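Local coordinates for protein putative NADPH:quinone oxidoreductase (Ralstonia eutropha, PDB 3IUP) that binds NADPH and probably uses it to reduce quinones or similar substrates, at residues Leu51-Ala55 with Ala56-Thr60; Cys260-Ala263 with Ala264-Lys267; Val331-Lys335 with Thr336-Ser340. All coordinates share one frame; numbering follows the deposited sequence.

Interaction 1. Residues Leu51-Ala55 with Ala56-Thr60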
loop_
_atom_site.group_PDB
_atom_site.type_symbol
_atom_site.label_atom_id
_atom_site.label_comp_id
_atom_site.label_asym_id
_atom_site.label_seq_id
_atom_site.Cartn_x
_atom_site.Cartn_y
_atom_site.Cartn_z
ATOM N N LEU A 51 6.899 -19.167 13.806
ATOM C CA LEU A 51 6.069 -20.331 14.167
ATOM C C LEU A 51 6.575 -21.005 15.423
ATOM O O LEU A 51 5.803 -21.392 16.313
ATOM C CB LEU A 51 6.030 -21.305 12.991
ATOM C CG LEU A 51 5.134 -22.514 13.201
ATOM C CD1 LEU A 51 3.655 -22.082 13.441
ATOM C CD2 LEU A 51 5.294 -23.456 11.979
ATOM N N LEU A 52 7.883 -21.108 15.538
ATOM C CA LEU A 52 8.501 -21.772 16.659
ATOM C C LEU A 52 8.090 -21.157 18.015
ATOM O O LEU A 52 7.709 -21.863 18.954
ATOM C CB LEU A 52 10.013 -21.746 16.465
ATOM C CG LEU A 52 10.904 -22.434 17.481
ATOM C CD1 LEU A 52 10.572 -23.972 17.584
ATOM C CD2 LEU A 52 12.398 -22.165 17.057
ATOM N N PHE A 53 8.156 -19.838 18.099
ATOM C CA PHE A 53 7.922 -19.141 19.362
ATOM C C PHE A 53 6.574 -18.469 19.414
ATOM O O PHE A 53 6.158 -18.018 20.469
ATOM C CB PHE A 53 9.025 -18.092 19.593
ATOM C CG PHE A 53 10.401 -18.670 19.592
ATOM C CD1 PHE A 53 10.709 -19.721 20.411
ATOM C CD2 PHE A 53 11.420 -18.110 18.791
ATOM C CE1 PHE A 53 11.977 -20.272 20.421
ATOM C CE2 PHE A 53 12.698 -18.654 18.805
ATOM C CZ PHE A 53 12.972 -19.716 19.619
ATOM N N GLY A 54 5.924 -18.339 18.277
ATOM C CA GLY A 54 4.645 -17.637 18.222
ATOM C C GLY A 54 4.772 -16.220 18.773
ATOM O O GLY A 54 5.820 -15.573 18.653
ATOM N N ALA A 55 3.705 -15.754 19.411
ATOM C CA ALA A 55 3.704 -14.448 20.085
ATOM C C ALA A 55 4.215 -14.559 21.499
ATOM O O ALA A 55 3.949 -13.662 22.309
ATOM C CB ALA A 55 2.272 -13.859 20.072
ATOM N N ALA A 56 4.949 -15.622 21.851
ATOM C CA ALA A 56 5.449 -15.756 23.205
ATOM C C ALA A 56 6.440 -14.625 23.496
ATOM O O ALA A 56 7.171 -14.157 22.610
ATOM C CB ALA A 56 6.117 -17.058 23.459
ATOM N N ASP A 57 6.428 -14.191 24.748
ATOM C CA ASP A 57 7.383 -13.203 25.226
ATOM C C ASP A 57 8.562 -14.073 25.705
ATOM O O ASP A 57 8.497 -14.662 26.737
ATOM C CB ASP A 57 6.714 -12.420 26.370
ATOM C CG ASP A 57 7.629 -11.404 26.995
ATOM O OD1 ASP A 57 8.827 -11.399 26.583
ATOM O OD2 ASP A 57 7.122 -10.644 27.884
HETATM N N MSE A 58 9.622 -14.171 24.910
HETATM C CA MSE A 58 10.682 -15.181 25.179
HETATM C C MSE A 58 11.563 -14.753 26.348
HETATM O O MSE A 58 12.308 -15.577 26.949
HETATM C CB MSE A 58 11.533 -15.459 23.907
HETATM C CG MSE A 58 10.897 -16.426 22.853
HETATM SE SE MSE A 58 10.009 -17.986 23.575
HETATM C CE MSE A 58 11.216 -19.270 24.178
ATOM N N SER A 59 11.409 -13.473 26.737
ATOM C CA SER A 59 12.059 -12.972 27.928
ATOM C C SER A 59 11.494 -13.674 29.150
ATOM O O SER A 59 12.079 -13.578 30.201
ATOM C CB SER A 59 11.912 -11.440 28.034
ATOM O OG SER A 59 10.691 -11.044 28.660
ATOM N N THR A 60 10.353 -14.370 29.002
ATOM C CA THR A 60 9.741 -15.182 30.076
ATOM C C THR A 60 9.971 -16.699 29.904
ATOM O O THR A 60 9.288 -17.483 30.544
ATOM C CB THR A 60 8.170 -15.008 30.131
ATOM O OG1 THR A 60 7.520 -15.810 29.081
ATOM C CG2 THR A 60 7.774 -13.497 30.015
#
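The ring of F53 and the selenium of M58 meet in a Met-aromatic contact. It sits where helix 46-53 ends and the chain turns toward strand 61-65, inside the GroES-like domain of the alcohol dehydrogenase family. The packed part is the F53-M58 pair. The two side chains cross at about a right angle. M58 is a selenomethionine, and its chain is bent at both chi2 (-42°) and chi3 (-75°). The bends fold the side chain across the ring. CG lies over one face of F53, while SE stands oblique to the ring, 4.5 Å from its centroid. M58 SE comes within 3.7 Å of F53 CD1, and M58 CE reaches the same CD1 at 3.8 Å. The ring is buried. I357 and Y360 of helix 354-360 and L20 of strand 17-26 also pack on F53, and L18 of the same strand touches both A56 and M58. The NADPH is about 12 Å from the F53 side chain, so this is packing at some distance from the cofactor.

G54 leaves the helix with positive phi, and a type II' turn runs from F53 to A56. One backbone bond closes it, from A56 N to F53 O at 3.0 Å. This turn is a second packed edge, with A55 against helix 78-84.

The solvent side is at S59, the exposed third residue of a type I turn from D57 to T60. M58 is its second residue. Here polar bonds dominate, and R75 ties the turn down through D57 and T60 OG1. S59 OG donates to D57 OD1 at 2.8 Å, from above the carboxylate plane. D57 O takes two donors from T60: the backbone N at 2.9 Å and, nearly in line with the carbonyl bond, T60 OG1 at 2.8 Å.

Interaction 2. Residues Cys260-Ala263 with Ala264-Lys267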
loop_
_atom_site.group_PDB
_atom_site.type_symbol
_atom_site.label_atom_id
_atom_site.label_comp_id
_atom_site.label_asym_id
_atom_site.label_seq_id
_atom_site.Cartn_x
_atom_site.Cartn_y
_atom_site.Cartn_z
ATOM N N CYS A 260 12.181 9.525 -1.125
ATOM C CA CYS A 260 13.397 9.706 -1.932
ATOM C C CYS A 260 13.171 9.334 -3.377
ATOM O O CYS A 260 13.706 9.975 -4.276
ATOM C CB CYS A 260 14.568 8.919 -1.356
ATOM S SG CYS A 260 15.079 9.522 0.244
HETATM N N MSE A 261 12.308 8.335 -3.630
HETATM C CA MSE A 261 11.994 7.967 -5.009
HETATM C C MSE A 261 11.295 9.163 -5.706
HETATM O O MSE A 261 11.554 9.466 -6.873
HETATM C CB MSE A 261 11.060 6.760 -5.054
HETATM C CG MSE A 261 11.714 5.483 -4.862
HETATM SE SE MSE A 261 10.412 4.018 -4.841
HETATM C CE MSE A 261 11.699 2.583 -4.771
ATOM N N GLU A 262 10.387 9.808 -5.012
ATOM C CA GLU A 262 9.649 10.912 -5.623
ATOM C C GLU A 262 10.637 12.087 -5.836
ATOM O O GLU A 262 10.566 12.756 -6.864
ATOM C CB GLU A 262 8.472 11.312 -4.763
ATOM C CG GLU A 262 7.627 12.426 -5.312
ATOM C CD GLU A 262 6.831 12.093 -6.571
ATOM O OE1 GLU A 262 6.964 11.003 -7.192
ATOM O OE2 GLU A 262 6.056 12.999 -6.972
ATOM N N ALA A 263 11.553 12.307 -4.880
ATOM C CA ALA A 263 12.581 13.369 -5.040
ATOM C C ALA A 263 13.407 13.102 -6.281
ATOM O O ALA A 263 13.706 14.034 -7.049
ATOM C CB ALA A 263 13.495 13.475 -3.807
ATOM N N ALA A 264 13.807 11.843 -6.474
ATOM C CA ALA A 264 14.615 11.432 -7.631
ATOM C C ALA A 264 13.827 11.605 -8.936
ATOM O O ALA A 264 14.333 12.124 -9.934
ATOM C CB ALA A 264 15.094 9.978 -7.483
ATOM N N LEU A 265 12.563 11.176 -8.925
ATOM C CA LEU A 265 11.687 11.343 -10.100
ATOM C C LEU A 265 11.487 12.814 -10.459
ATOM O O LEU A 265 11.489 13.192 -11.641
ATOM C CB LEU A 265 10.313 10.673 -9.882
ATOM C CG LEU A 265 10.373 9.156 -9.997
ATOM C CD1 LEU A 265 9.118 8.520 -9.295
ATOM C CD2 LEU A 265 10.512 8.656 -11.423
ATOM N N ASN A 266 11.344 13.655 -9.467
ATOM C CA ASN A 266 11.001 15.040 -9.745
ATOM C C ASN A 266 12.196 15.831 -10.282
ATOM O O ASN A 266 12.024 16.942 -10.764
ATOM C CB ASN A 266 10.405 15.695 -8.519
ATOM C CG ASN A 266 8.996 15.221 -8.260
ATOM O OD1 ASN A 266 8.297 14.773 -9.183
ATOM N ND2 ASN A 266 8.574 15.295 -7.014
ATOM N N LYS A 267 13.389 15.259 -10.225
ATOM C CA LYS A 267 14.538 15.909 -10.810
ATOM C C LYS A 267 14.354 15.975 -12.314
ATOM O O LYS A 267 14.887 16.871 -12.945
ATOM C CB LYS A 267 15.847 15.228 -10.380
ATOM C CG LYS A 267 16.017 15.361 -8.887
ATOM C CD LYS A 267 17.434 15.430 -8.378
ATOM C CE LYS A 267 17.418 15.480 -6.865
ATOM N NZ LYS A 267 18.730 15.875 -6.286
HETATM O O HOH W 1 5.940 15.383 -5.477
#
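E262 and N266 stand one helical turn apart and cross obliquely. The E262 carboxylate and the N266 amide are turned 78° against each other. E262 has CG anti to its own N (chi1 -179°) and a bend at chi2, and this brings OE2 round toward the amide. The direct bond from N266 ND2 to E262 OE2 is weak, at 3.4 Å. A water bridges the pair: it donates to E262 OE2 at 2.8 Å and accepts from N266 ND2 at 3.1 Å. The stronger partners of the carboxylate lie outside this turn. S277 N donates to OE2, and K281 NZ forms a salt bridge with OE1, so the buried charge is probably well balanced.

L265 runs at about a right angle to E262. Its CD1 comes to 3.9 Å from E262 OE1, and its CG rests at 3.4 Å from M261 O. On another flank C260 packs against L232, T233 and L236 of helix 228-239. K267 is exposed; its CG passes 3.2 Å from A263 O.

Regular i to i+4 bonds hold the backbone, such as L265 N to M261 O at 2.9 Å. The bond from K267 N to A263 O is weak. This is the C-terminal part of helix 253-266, the helix of a beta-alpha-beta unit between parallel strands 243-249 and 281-285.

Interaction 3. Residues Val331-Lys335 with Thr336-Ser340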
loop_
_atom_site.group_PDB
_atom_site.type_symbol
_atom_site.label_atom_id
_atom_site.label_comp_id
_atom_site.label_asym_id
_atom_site.label_seq_id
_atom_site.Cartn_x
_atom_site.Cartn_y
_atom_site.Cartn_z
ATOM N N VAL A 331 19.568 -24.243 -8.583
ATOM C CA VAL A 331 20.419 -25.444 -8.609
ATOM C C VAL A 331 21.737 -25.158 -9.333
ATOM O O VAL A 331 22.806 -25.512 -8.840
ATOM C CB VAL A 331 19.675 -26.673 -9.181
ATOM C CG1 VAL A 331 20.696 -27.826 -9.575
ATOM C CG2 VAL A 331 18.610 -27.135 -8.159
ATOM N N ALA A 332 21.659 -24.437 -10.453
ATOM C CA ALA A 332 22.818 -24.142 -11.270
ATOM C C ALA A 332 23.837 -23.250 -10.555
ATOM O O ALA A 332 25.012 -23.325 -10.851
ATOM C CB ALA A 332 22.368 -23.481 -12.594
ATOM N N GLU A 333 23.388 -22.413 -9.622
ATOM C CA GLU A 333 24.251 -21.414 -8.983
ATOM C C GLU A 333 24.177 -21.584 -7.487
ATOM O O GLU A 333 24.335 -20.617 -6.707
ATOM C CB GLU A 333 23.821 -20.012 -9.413
ATOM C CG GLU A 333 24.021 -19.773 -10.918
ATOM C CD GLU A 333 23.368 -18.510 -11.443
ATOM O OE1 GLU A 333 23.159 -17.526 -10.684
ATOM O OE2 GLU A 333 23.066 -18.490 -12.661
ATOM N N LEU A 334 23.989 -22.837 -7.080
ATOM C CA LEU A 334 23.698 -23.152 -5.695
ATOM C C LEU A 334 24.805 -22.712 -4.771
ATOM O O LEU A 334 24.536 -22.202 -3.693
ATOM C CB LEU A 334 23.415 -24.646 -5.513
ATOM C CG LEU A 334 22.961 -25.063 -4.115
ATOM C CD1 LEU A 334 21.669 -24.397 -3.727
ATOM C CD2 LEU A 334 22.797 -26.599 -4.062
ATOM N N LYS A 335 26.052 -22.902 -5.195
ATOM C CA LYS A 335 27.197 -22.607 -4.336
ATOM C C LYS A 335 27.848 -21.259 -4.657
ATOM O O LYS A 335 28.816 -20.853 -3.998
ATOM C CB LYS A 335 28.225 -23.743 -4.434
ATOM C CG LYS A 335 27.845 -25.045 -3.736
ATOM C CD LYS A 335 28.976 -26.026 -3.856
ATOM C CE LYS A 335 28.697 -27.302 -3.140
ATOM N NZ LYS A 335 29.686 -28.364 -3.459
ATOM N N THR A 336 27.313 -20.545 -5.643
ATOM C CA THR A 336 27.846 -19.249 -6.001
ATOM C C THR A 336 26.810 -18.189 -5.669
ATOM O O THR A 336 26.759 -17.732 -4.541
ATOM C CB THR A 336 28.292 -19.245 -7.455
ATOM O OG1 THR A 336 27.194 -19.591 -8.292
ATOM C CG2 THR A 336 29.438 -20.257 -7.648
ATOM N N THR A 337 25.955 -17.838 -6.616
ATOM C CA THR A 337 24.946 -16.791 -6.385
ATOM C C THR A 337 24.080 -17.052 -5.138
ATOM O O THR A 337 23.782 -16.139 -4.381
ATOM C CB THR A 337 24.031 -16.709 -7.578
ATOM O OG1 THR A 337 24.822 -16.653 -8.760
ATOM C CG2 THR A 337 23.094 -15.500 -7.470
ATOM N N PHE A 338 23.728 -18.311 -4.918
ATOM C CA PHE A 338 22.764 -18.648 -3.881
ATOM C C PHE A 338 23.402 -19.263 -2.650
ATOM O O PHE A 338 22.710 -19.861 -1.826
ATOM C CB PHE A 338 21.671 -19.506 -4.500
ATOM C CG PHE A 338 20.912 -18.787 -5.552
ATOM C CD1 PHE A 338 20.013 -17.779 -5.211
ATOM C CD2 PHE A 338 21.128 -19.043 -6.886
ATOM C CE1 PHE A 338 19.333 -17.082 -6.193
ATOM C CE2 PHE A 338 20.444 -18.342 -7.863
ATOM C CZ PHE A 338 19.550 -17.357 -7.509
ATOM N N ALA A 339 24.707 -19.070 -2.474
ATOM C CA ALA A 339 25.381 -19.550 -1.263
ATOM C C ALA A 339 24.760 -18.915 0.002
ATOM O O ALA A 339 24.352 -17.730 -0.013
ATOM C CB ALA A 339 26.898 -19.258 -1.328
ATOM N N SER A 340 24.632 -19.720 1.062
ATOM C CA SER A 340 24.206 -19.258 2.396
ATOM C C SER A 340 25.263 -19.529 3.458
ATOM O O SER A 340 25.757 -20.648 3.558
ATOM C CB SER A 340 22.962 -20.003 2.861
ATOM O OG SER A 340 21.847 -19.703 2.079
#
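E333 and T337 are brought together by their first torsions. In E333, chi1 of -65° sets CG beside the backbone N, and the chain then runs out extended. In T337, chi1 of -49° sets OG1 beside its own N. The two side chains lie side by side and point the same way. T337 OG1 donates to E333 OE1 at 2.7 Å, on the anti side of the carboxylate and 31° out of its plane. The same OE1 forms a salt bridge with R329, one turn back on the helix.

This is the exit from helix 320-332. E333 leaves helical geometry, and two successive type I turns, E333-T336 and T336-A339, lead toward strand 344-347. E333 O is gripped by two backbone donors. F338 N reaches it at 3.0 Å, nearly straight on. T336 N, at 3.2 Å, comes from above the carbonyl plane.

The F338 ring carries E333 O at its edge, near its plane. T337 CG2 sits over the centre of one face, 3.9 Å above it. The ring is buried against I191 of helix 183-195 and P157 and L161 of helix 155-169. K335 is exposed, but its NZ bonds to G144 O.

How the interactions relate
The three contacts follow one another along the chain and do not touch. Interaction 1 closes helix 46-53 in the GroES-like domain. Interaction 2 lies in the C-terminal part of helix 253-266, beside the six-stranded parallel sheet. Its beta-alpha-beta unit is consistent with the Rossmann-type nucleotide-binding domain of this family. Interaction 3 follows helix 320-332 and leads to strand 344-347, which belongs to the mixed sheet with strand 34-43. Interactions 1 and 3 thus lie where a helix gives way to loop. The centres of interactions 1 and 2 are about 41 Å apart, those of 2 and 3 about 35 Å, and those of 1 and 3 about 32 Å. Interactions 1 and 3 lie on opposite sides of the chain's centre.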